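PDB 5HQA: alpha-glucosidase from Pseudoalteromonas sp. K8, which hydrolyses alpha-glucosidic bonds as a calcium-binding member of glycoside hydrolase family 97, with chloride acting as an activator. Local coordinates for residues P252-D257 with R445-N450; E418-V423 with P449-R454; F611-Y616 with T654-K659. One frame throughout, in Å; residues are numbered along the deposited sequence.

Contact 1. Residues P252-D257 with R445-N450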
loop_
_atom_site.group_PDB
_atom_site.type_symbol
_atom_site.label_atom_id
_atom_site.label_comp_id
_atom_site.label_asym_id
_atom_site.label_seq_id
_atom_site.Cartn_x
_atom_site.Cartn_y
_atom_site.Cartn_z
ATOM N N PRO A 252 -3.326 -2.047 18.522
ATOM C CA PRO A 252 -3.500 -3.493 18.329
ATOM C C PRO A 252 -4.882 -3.844 17.787
ATOM O O PRO A 252 -5.855 -3.099 17.942
ATOM C CB PRO A 252 -3.299 -4.068 19.738
ATOM C CG PRO A 252 -2.550 -3.017 20.479
ATOM C CD PRO A 252 -3.000 -1.704 19.915
ATOM N N ASN A 253 -4.948 -5.017 17.157
ATOM C CA ASN A 253 -6.164 -5.609 16.607
ATOM C C ASN A 253 -7.382 -5.377 17.494
ATOM O O ASN A 253 -7.390 -5.747 18.673
ATOM C CB ASN A 253 -5.937 -7.112 16.416
ATOM C CG ASN A 253 -7.207 -7.856 16.023
ATOM O OD1 ASN A 253 -8.083 -7.311 15.350
ATOM N ND2 ASN A 253 -7.305 -9.112 16.440
ATOM N N LYS A 254 -8.421 -4.774 16.915
ATOM C CA LYS A 254 -9.687 -4.542 17.599
ATOM C C LYS A 254 -10.787 -5.513 17.183
ATOM O O LYS A 254 -11.912 -5.403 17.689
ATOM C CB LYS A 254 -10.166 -3.109 17.354
ATOM C CG LYS A 254 -9.339 -2.029 18.039
ATOM C CD LYS A 254 -9.956 -0.641 17.793
ATOM C CE LYS A 254 -9.040 0.499 18.236
ATOM N NZ LYS A 254 -8.556 0.336 19.627
ATOM N N LEU A 255 -10.506 -6.460 16.286
ATOM C CA LEU A 255 -11.546 -7.327 15.743
ATOM C C LEU A 255 -11.549 -8.723 16.355
ATOM O O LEU A 255 -12.313 -9.581 15.905
ATOM C CB LEU A 255 -11.416 -7.422 14.219
ATOM C CG LEU A 255 -11.632 -6.109 13.461
ATOM C CD1 LEU A 255 -11.517 -6.331 11.968
ATOM C CD2 LEU A 255 -12.989 -5.502 13.805
ATOM N N GLY A 256 -10.722 -8.973 17.367
ATOM C CA GLY A 256 -10.750 -10.274 18.018
ATOM C C GLY A 256 -10.245 -11.376 17.102
ATOM O O GLY A 256 -9.243 -11.223 16.398
ATOM N N ASP A 257 -10.941 -12.516 17.125
ATOM C CA ASP A 257 -10.605 -13.646 16.268
ATOM C C ASP A 257 -10.786 -13.259 14.810
ATOM O O ASP A 257 -11.913 -12.999 14.377
ATOM C CB ASP A 257 -11.490 -14.848 16.611
ATOM C CG ASP A 257 -11.065 -16.124 15.904
ATOM O OD1 ASP A 257 -10.358 -16.046 14.877
ATOM O OD2 ASP A 257 -11.443 -17.219 16.382
ATOM N N ARG A 445 -4.290 -2.027 8.928
ATOM C CA ARG A 445 -4.485 -3.477 8.915
ATOM C C ARG A 445 -4.102 -4.125 10.244
ATOM O O ARG A 445 -4.595 -5.214 10.557
ATOM C CB ARG A 445 -3.677 -4.118 7.773
ATOM C CG ARG A 445 -2.159 -3.901 7.896
ATOM C CD ARG A 445 -1.410 -4.425 6.672
ATOM N NE ARG A 445 -0.039 -3.911 6.585
ATOM C CZ ARG A 445 1.068 -4.659 6.657
ATOM N NH1 ARG A 445 0.999 -5.983 6.832
ATOM N NH2 ARG A 445 2.261 -4.078 6.541
ATOM N N ARG A 446 -3.224 -3.502 11.034
ATOM C CA ARG A 446 -2.944 -4.055 12.354
ATOM C C ARG A 446 -4.186 -4.002 13.229
ATOM O O ARG A 446 -4.537 -4.978 13.903
ATOM C CB ARG A 446 -1.799 -3.306 13.028
ATOM C CG ARG A 446 -1.586 -3.820 14.456
ATOM C CD ARG A 446 -0.503 -3.084 15.199
ATOM N NE ARG A 446 -0.201 -3.777 16.442
ATOM C CZ ARG A 446 0.742 -3.400 17.298
ATOM N NH1 ARG A 446 1.483 -2.329 17.041
ATOM N NH2 ARG A 446 0.948 -4.097 18.406
ATOM N N THR A 447 -4.870 -2.860 13.219
ATOM C CA THR A 447 -6.030 -2.629 14.068
ATOM C C THR A 447 -7.268 -3.330 13.524
ATOM O O THR A 447 -8.099 -3.825 14.298
ATOM C CB THR A 447 -6.277 -1.124 14.172
ATOM O OG1 THR A 447 -5.027 -0.459 14.413
ATOM C CG2 THR A 447 -7.245 -0.812 15.296
ATOM N N TYR A 448 -7.406 -3.361 12.196
ATOM C CA TYR A 448 -8.557 -3.937 11.499
ATOM C C TYR A 448 -8.026 -4.920 10.472
ATOM O O TYR A 448 -7.876 -4.582 9.290
ATOM C CB TYR A 448 -9.403 -2.851 10.833
ATOM C CG TYR A 448 -9.859 -1.823 11.830
ATOM C CD1 TYR A 448 -10.933 -2.079 12.674
ATOM C CD2 TYR A 448 -9.188 -0.618 11.965
ATOM C CE1 TYR A 448 -11.346 -1.148 13.612
ATOM C CE2 TYR A 448 -9.595 0.320 12.896
ATOM C CZ TYR A 448 -10.669 0.046 13.716
ATOM O OH TYR A 448 -11.065 0.981 14.643
ATOM N N PRO A 449 -7.719 -6.149 10.892
ATOM C CA PRO A 449 -7.042 -7.091 9.995
ATOM C C PRO A 449 -7.882 -7.572 8.822
ATOM O O PRO A 449 -7.370 -8.359 8.020
ATOM C CB PRO A 449 -6.688 -8.258 10.924
ATOM C CG PRO A 449 -6.618 -7.627 12.308
ATOM C CD PRO A 449 -7.699 -6.597 12.297
ATOM N N ASN A 450 -9.133 -7.144 8.668
ATOM C CA ASN A 450 -9.854 -7.474 7.445
ATOM C C ASN A 450 -9.609 -6.458 6.337
ATOM O O ASN A 450 -10.099 -6.651 5.220
ATOM C CB ASN A 450 -11.357 -7.598 7.711
ATOM C CG ASN A 450 -11.993 -6.277 8.034
ATOM O OD1 ASN A 450 -11.441 -5.486 8.797
ATOM N ND2 ASN A 450 -13.146 -6.007 7.433
HETATM O O HOH W 1 -2.231 -6.121 16.877
#
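K254 N donates to T447 O across two irregular backbones, in a nearly straight bond (2.8 Å, 176° at the hydrogen) that uses a lone pair of the carbonyl. N253 CA also approaches R446 O at 3.2 Å, a CA-H...O contact. The N253 side chain turns back onto its own loop. With CG anti to the backbone N (chi1 172°), its amide makes an Asx turn: OD1 accepts from L255 N, which sits above the carbonyl plane. ND2 bonds G256 O within the amide plane. These two bonds fix the rotation of the amide. N253 OD1 also rests against P449, 3.2 Å from P449 CD, and the two side chains cross at about a right angle. L255 makes the apolar part of the contact. L255 CD1 lies 3.8 Å from P449 CD and 3.3 Å from N450 OD1, a buried oxygen with no hydrogen-bond partner. Its CD2 meets the Y448 ring at the edge. K254 runs alongside T447, with K254 CG 3.7 Å from T447 CG2, and its NZ forms a salt bridge with E251. One water accepts from both N253 N and R446 NE. The R446 guanidinium also makes a cation-pi contact with W66. The contact joins the loop after helix 245-248, which leads into the barrel strand 264-269, to the loop that precedes strand 451-454. Helix 413-428 packs against both loops: A427 touches L255 and N450, while L420 and K424 touch Y448.

Contact 2. Residues E418-V423 with P449-R454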
loop_
_atom_site.group_PDB
_atom_site.type_symbol
_atom_site.label_atom_id
_atom_site.label_comp_id
_atom_site.label_asym_id
_atom_site.label_seq_id
_atom_site.Cartn_x
_atom_site.Cartn_y
_atom_site.Cartn_z
ATOM N N GLU A 418 -15.115 7.588 5.786
ATOM C CA GLU A 418 -15.974 6.787 4.924
ATOM C C GLU A 418 -15.354 5.420 4.637
ATOM O O GLU A 418 -16.049 4.396 4.671
ATOM C CB GLU A 418 -16.242 7.559 3.630
ATOM C CG GLU A 418 -17.430 7.074 2.836
ATOM C CD GLU A 418 -18.766 7.305 3.535
ATOM O OE1 GLU A 418 -18.918 8.295 4.288
ATOM O OE2 GLU A 418 -19.670 6.471 3.324
ATOM N N TYR A 419 -14.047 5.379 4.359
ATOM C CA TYR A 419 -13.393 4.096 4.116
ATOM C C TYR A 419 -13.476 3.203 5.345
ATOM O O TYR A 419 -13.773 2.007 5.243
ATOM C CB TYR A 419 -11.924 4.292 3.741
ATOM C CG TYR A 419 -11.645 4.898 2.387
ATOM C CD1 TYR A 419 -11.980 4.224 1.211
ATOM C CD2 TYR A 419 -10.998 6.130 2.283
ATOM C CE1 TYR A 419 -11.694 4.784 -0.036
ATOM C CE2 TYR A 419 -10.710 6.696 1.050
ATOM C CZ TYR A 419 -11.064 6.021 -0.103
ATOM O OH TYR A 419 -10.765 6.574 -1.325
ATOM N N LEU A 420 -13.172 3.762 6.520
ATOM C CA LEU A 420 -13.149 2.936 7.721
ATOM C C LEU A 420 -14.543 2.439 8.076
ATOM O O LEU A 420 -14.690 1.314 8.562
ATOM C CB LEU A 420 -12.525 3.709 8.887
ATOM C CG LEU A 420 -12.294 2.845 10.132
ATOM C CD1 LEU A 420 -11.404 1.657 9.799
ATOM C CD2 LEU A 420 -11.710 3.655 11.280
ATOM N N HIS A 421 -15.581 3.237 7.816
ATOM C CA HIS A 421 -16.935 2.747 8.038
ATOM C C HIS A 421 -17.201 1.502 7.206
ATOM O O HIS A 421 -17.765 0.520 7.704
ATOM C CB HIS A 421 -17.965 3.820 7.701
ATOM C CG HIS A 421 -19.356 3.279 7.581
ATOM N ND1 HIS A 421 -20.093 2.877 8.675
ATOM C CD2 HIS A 421 -20.125 3.028 6.495
ATOM C CE1 HIS A 421 -21.266 2.423 8.270
ATOM N NE2 HIS A 421 -21.313 2.505 6.952
ATOM N N ASN A 422 -16.796 1.533 5.935
ATOM C CA ASN A 422 -16.971 0.391 5.039
ATOM C C ASN A 422 -16.250 -0.843 5.577
ATOM O O ASN A 422 -16.815 -1.947 5.618
ATOM C CB ASN A 422 -16.461 0.786 3.646
ATOM C CG ASN A 422 -16.587 -0.326 2.623
ATOM O OD1 ASN A 422 -15.584 -0.880 2.176
ATOM N ND2 ASN A 422 -17.817 -0.636 2.225
ATOM N N VAL A 423 -15.002 -0.666 6.020
ATOM C CA VAL A 423 -14.208 -1.779 6.543
ATOM C C VAL A 423 -14.825 -2.337 7.823
ATOM O O VAL A 423 -14.915 -3.557 8.008
ATOM C CB VAL A 423 -12.754 -1.316 6.766
ATOM C CG1 VAL A 423 -11.967 -2.340 7.575
ATOM C CG2 VAL A 423 -12.077 -1.034 5.415
ATOM N N PRO A 449 -7.719 -6.149 10.892
ATOM C CA PRO A 449 -7.042 -7.091 9.995
ATOM C C PRO A 449 -7.882 -7.572 8.822
ATOM O O PRO A 449 -7.370 -8.359 8.020
ATOM C CB PRO A 449 -6.688 -8.258 10.924
ATOM C CG PRO A 449 -6.618 -7.627 12.308
ATOM C CD PRO A 449 -7.699 -6.597 12.297
ATOM N N ASN A 450 -9.133 -7.144 8.668
ATOM C CA ASN A 450 -9.854 -7.474 7.445
ATOM C C ASN A 450 -9.609 -6.458 6.337
ATOM O O ASN A 450 -10.099 -6.651 5.220
ATOM C CB ASN A 450 -11.357 -7.598 7.711
ATOM C CG ASN A 450 -11.993 -6.277 8.034
ATOM O OD1 ASN A 450 -11.441 -5.486 8.797
ATOM N ND2 ASN A 450 -13.146 -6.007 7.433
ATOM N N TRP A 451 -8.866 -5.383 6.613
ATOM C CA TRP A 451 -8.479 -4.430 5.570
ATOM C C TRP A 451 -7.193 -4.959 4.942
ATOM O O TRP A 451 -6.080 -4.548 5.277
ATOM C CB TRP A 451 -8.299 -3.029 6.145
ATOM C CG TRP A 451 -8.534 -1.942 5.126
ATOM C CD1 TRP A 451 -8.687 -2.103 3.775
ATOM C CD2 TRP A 451 -8.682 -0.543 5.382
ATOM N NE1 TRP A 451 -8.914 -0.886 3.175
ATOM C CE2 TRP A 451 -8.917 0.087 4.140
ATOM C CE3 TRP A 451 -8.643 0.238 6.540
ATOM C CZ2 TRP A 451 -9.111 1.464 4.025
ATOM C CZ3 TRP A 451 -8.843 1.607 6.426
ATOM C CH2 TRP A 451 -9.074 2.205 5.178
ATOM N N ILE A 452 -7.357 -5.898 4.007
ATOM C CA ILE A 452 -6.234 -6.770 3.670
ATOM C C ILE A 452 -5.283 -6.136 2.659
ATOM O O ILE A 452 -4.073 -6.386 2.712
ATOM C CB ILE A 452 -6.737 -8.143 3.186
ATOM C CG1 ILE A 452 -7.723 -7.994 2.028
ATOM C CG2 ILE A 452 -7.383 -8.882 4.340
ATOM C CD1 ILE A 452 -8.177 -9.316 1.457
ATOM N N THR A 453 -5.774 -5.309 1.743
ATOM C CA THR A 453 -4.895 -4.742 0.732
ATOM C C THR A 453 -5.607 -3.563 0.073
ATOM O O THR A 453 -6.772 -3.269 0.360
ATOM C CB THR A 453 -4.473 -5.819 -0.282
ATOM O OG1 THR A 453 -3.351 -5.354 -1.046
ATOM C CG2 THR A 453 -5.631 -6.184 -1.231
ATOM N N ARG A 454 -4.883 -2.875 -0.805
ATOM C CA ARG A 454 -5.448 -1.754 -1.543
ATOM C C ARG A 454 -4.584 -1.493 -2.765
ATOM O O ARG A 454 -3.483 -2.029 -2.901
ATOM C CB ARG A 454 -5.541 -0.496 -0.671
ATOM C CG ARG A 454 -4.194 0.203 -0.439
ATOM C CD ARG A 454 -4.289 1.135 0.768
ATOM N NE ARG A 454 -4.601 0.372 1.974
ATOM C CZ ARG A 454 -5.349 0.818 2.978
ATOM N NH1 ARG A 454 -5.879 2.040 2.931
ATOM N NH2 ARG A 454 -5.568 0.036 4.035
#
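V423 CG2 is anti to its own carbonyl carbon, and W451 CG is anti to its backbone N (chi1 -153°); together these torsions set the valine methyl over the indole face. V423 CG2 lies 3.5 Å from the centroid of the W451 five-membered ring and 14° off the ring normal, a CH-pi contact. V423 and W451 cross at about a right angle. The opposite face of the W451 indole carries R454 NH2, 3.3 Å above its plane, from three residues further along the chain. The far end of the indole meets Y419, whose CB is 3.8 Å from W451 CH2. The Y419 ring leads away from there, stands edge-to-face with Y389, and gives its OH a hydrogen bond with the backbone O of E437. L420 CD1 adds a looser contact, 4.2 Å from W451 CZ3. N450 grips V423 beside the indole. Its CG sits in the crowded position between backbone N and carbonyl carbon, and N450 ND2 donates to V423 O (3.1 Å, 168° at the hydrogen). V423 O lies in the N450 amide plane. ND2 also bonds I431 O. Helix 413-428 thus packs against strand 451-454, a strand of the parallel barrel sheet, beside strand 432-435; the axes of 418-423 and 451-454 come within 10.8 Å. The indole is held on several sides: W451 NE1 bonds T435 OG1, a methyl covers one face, and an arginine nitrogen lies over the other. The nearby positive charge probably draws on the indole's electrons. E437 is a calcium ligand, and the Y419 hydroxyl at its carbonyl is consistent with a second-shell role in placing its backbone.

Contact 3. Residues F611-Y616 with T654-K659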
loop_
_atom_site.group_PDB
_atom_site.type_symbol
_atom_site.label_atom_id
_atom_site.label_comp_id
_atom_site.label_asym_id
_atom_site.label_seq_id
_atom_site.Cartn_x
_atom_site.Cartn_y
_atom_site.Cartn_z
ATOM N N PHE A 611 18.131 -27.488 0.476
ATOM C CA PHE A 611 17.026 -26.999 -0.338
ATOM C C PHE A 611 17.265 -27.338 -1.802
ATOM O O PHE A 611 18.408 -27.457 -2.255
ATOM C CB PHE A 611 16.829 -25.483 -0.211
ATOM C CG PHE A 611 16.511 -25.023 1.179
ATOM C CD1 PHE A 611 17.512 -24.918 2.136
ATOM C CD2 PHE A 611 15.216 -24.669 1.527
ATOM C CE1 PHE A 611 17.225 -24.487 3.426
ATOM C CE2 PHE A 611 14.922 -24.230 2.814
ATOM C CZ PHE A 611 15.929 -24.139 3.764
ATOM N N GLU A 612 16.173 -27.504 -2.536
ATOM C CA GLU A 612 16.214 -27.594 -3.989
ATOM C C GLU A 612 15.676 -26.280 -4.531
ATOM O O GLU A 612 14.473 -26.014 -4.447
ATOM C CB GLU A 612 15.401 -28.773 -4.506
ATOM C CG GLU A 612 15.481 -28.926 -6.017
ATOM C CD GLU A 612 14.598 -30.046 -6.538
ATOM O OE1 GLU A 612 13.358 -29.934 -6.429
ATOM O OE2 GLU A 612 15.149 -31.044 -7.054
ATOM N N ALA A 613 16.568 -25.444 -5.053
ATOM C CA ALA A 613 16.141 -24.196 -5.664
ATOM C C ALA A 613 15.478 -24.479 -7.003
ATOM O O ALA A 613 16.041 -25.179 -7.851
ATOM C CB ALA A 613 17.332 -23.261 -5.849
ATOM N N HIS A 614 14.279 -23.945 -7.189
ATOM C CA HIS A 614 13.556 -24.028 -8.454
ATOM C C HIS A 614 13.609 -22.611 -9.013
ATOM O O HIS A 614 12.911 -21.719 -8.525
ATOM C CB HIS A 614 12.135 -24.536 -8.233
ATOM C CG HIS A 614 11.522 -25.170 -9.440
ATOM N ND1 HIS A 614 10.275 -25.757 -9.422
ATOM C CD2 HIS A 614 11.982 -25.306 -10.708
ATOM C CE1 HIS A 614 9.991 -26.226 -10.626
ATOM N NE2 HIS A 614 11.011 -25.966 -11.424
ATOM N N ILE A 615 14.489 -22.390 -9.984
ATOM C CA ILE A 615 14.880 -21.049 -10.409
ATOM C C ILE A 615 14.180 -20.729 -11.722
ATOM O O ILE A 615 14.335 -21.460 -12.702
ATOM C CB ILE A 615 16.405 -20.941 -10.571
ATOM C CG1 ILE A 615 17.116 -21.222 -9.245
ATOM C CG2 ILE A 615 16.792 -19.583 -11.131
ATOM C CD1 ILE A 615 18.593 -21.496 -9.407
ATOM N N TYR A 616 13.408 -19.641 -11.744
ATOM C CA TYR A 616 12.740 -19.157 -12.948
ATOM C C TYR A 616 13.401 -17.834 -13.308
ATOM O O TYR A 616 13.240 -16.846 -12.586
ATOM C CB TYR A 616 11.239 -18.963 -12.717
ATOM C CG TYR A 616 10.473 -20.198 -12.274
ATOM C CD1 TYR A 616 10.576 -20.680 -10.966
ATOM C CD2 TYR A 616 9.617 -20.860 -13.152
ATOM C CE1 TYR A 616 9.864 -21.807 -10.559
ATOM C CE2 TYR A 616 8.901 -21.980 -12.756
ATOM C CZ TYR A 616 9.028 -22.451 -11.461
ATOM O OH TYR A 616 8.313 -23.561 -11.076
ATOM N N THR A 654 13.862 -12.512 -11.654
ATOM C CA THR A 654 14.062 -13.915 -11.314
ATOM C C THR A 654 13.158 -14.248 -10.141
ATOM O O THR A 654 13.015 -13.444 -9.214
ATOM C CB THR A 654 15.526 -14.226 -10.953
ATOM O OG1 THR A 654 16.330 -14.132 -12.132
ATOM C CG2 THR A 654 15.673 -15.642 -10.414
ATOM N N ALA A 655 12.532 -15.422 -10.204
ATOM C CA ALA A 655 11.712 -15.947 -9.125
ATOM C C ALA A 655 12.256 -17.312 -8.745
ATOM O O ALA A 655 12.577 -18.122 -9.624
ATOM C CB ALA A 655 10.244 -16.066 -9.552
ATOM N N ILE A 656 12.373 -17.576 -7.443
ATOM C CA ILE A 656 12.946 -18.833 -6.974
ATOM C C ILE A 656 12.086 -19.406 -5.863
ATOM O O ILE A 656 11.716 -18.690 -4.926
ATOM C CB ILE A 656 14.387 -18.660 -6.467
ATOM C CG1 ILE A 656 15.252 -17.992 -7.532
ATOM C CG2 ILE A 656 14.972 -20.022 -6.057
ATOM C CD1 ILE A 656 16.659 -17.770 -7.076
ATOM N N ARG A 657 11.792 -20.697 -5.952
ATOM C CA ARG A 657 11.274 -21.459 -4.825
ATOM C C ARG A 657 12.417 -22.289 -4.251
ATOM O O ARG A 657 13.016 -23.098 -4.963
ATOM C CB ARG A 657 10.117 -22.368 -5.243
ATOM C CG ARG A 657 9.697 -23.306 -4.132
ATOM C CD ARG A 657 8.575 -24.236 -4.541
ATOM N NE ARG A 657 8.251 -25.110 -3.415
ATOM C CZ ARG A 657 7.434 -26.156 -3.487
ATOM N NH1 ARG A 657 6.855 -26.467 -4.640
ATOM N NH2 ARG A 657 7.203 -26.891 -2.404
ATOM N N PHE A 658 12.738 -22.071 -2.977
ATOM C CA PHE A 658 13.717 -22.892 -2.270
ATOM C C PHE A 658 12.931 -23.958 -1.522
ATOM O O PHE A 658 12.414 -23.712 -0.429
ATOM C CB PHE A 658 14.565 -22.052 -1.323
ATOM C CG PHE A 658 15.425 -21.050 -2.020
ATOM C CD1 PHE A 658 16.663 -21.421 -2.528
ATOM C CD2 PHE A 658 15.000 -19.739 -2.171
ATOM C CE1 PHE A 658 17.466 -20.496 -3.176
ATOM C CE2 PHE A 658 15.794 -18.804 -2.822
ATOM C CZ PHE A 658 17.028 -19.183 -3.324
ATOM N N LYS A 659 12.828 -25.140 -2.120
ATOM C CA LYS A 659 12.027 -26.211 -1.542
ATOM C C LYS A 659 12.862 -26.948 -0.501
ATOM O O LYS A 659 13.870 -27.575 -0.840
ATOM C CB LYS A 659 11.547 -27.152 -2.639
ATOM C CG LYS A 659 10.750 -28.330 -2.148
ATOM C CD LYS A 659 10.466 -29.252 -3.329
ATOM C CE LYS A 659 9.358 -30.229 -3.015
ATOM N NZ LYS A 659 9.019 -31.024 -4.227
#
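F611 turns the edge of its ring to the partner strand, where CD2 lies 3.5 Å from F658 O, and the same CD2 is 3.9 Å from F658 CB. Y616 does likewise: A655 O lies in the plane of its ring, 3.5 Å from Y616 CD1. This ring also stands edge-to-face with F546. The Y616 hydroxyl oxygen reaches over one face of the H614 ring, 3.1 Å above its plane. One face of the F658 ring is covered by I656 CG2, and A613 CB approaches that ring obliquely, 3.8 Å from F658 CE1. A K659 methylene, CD, lies over one face of the R657 guanidinium. The two strands are antiparallel neighbours within the sheet of the C-terminal domain, flanked by strands 585-591 and 631-638. E612 with K659, H614 with R657 and Y616 with A655 are hydrogen-bonded pairs. Each has two backbone bonds, such as H614 N to R657 O at 2.7 Å. A613 with F658 and I615 with I656 are the non-hydrogen-bonded pairs, and their side chains share the apolar face. I615 and I656 lie side by side there, with I615 CG1 4.0 Å from I656 CG2. On the face of E612, H614 and R657, the arginine forms salt bridges with D584 and D549.

Contacts 1 and 2 are neighbours, with centres about 10 Å apart. They share P449 and N450, and helix 413-428, one side of contact 2, also packs on contact 1. Contact 1 is partly buried and joins two loops with a lone direct hydrogen bond, a water bridge and leucine packing. Contact 2 is buried but for L420, which is partly exposed; there a methyl and an indole do most of the work, close to a calcium ligand. Y448 of contact 1 also touches L420 and V423 of contact 2. Contact 3 stands apart, its nearest atoms about 19 Å from contact 2, in the C-terminal domain. It is also mainly buried, but regular backbone pairing dominates, and K659 reaches the surface.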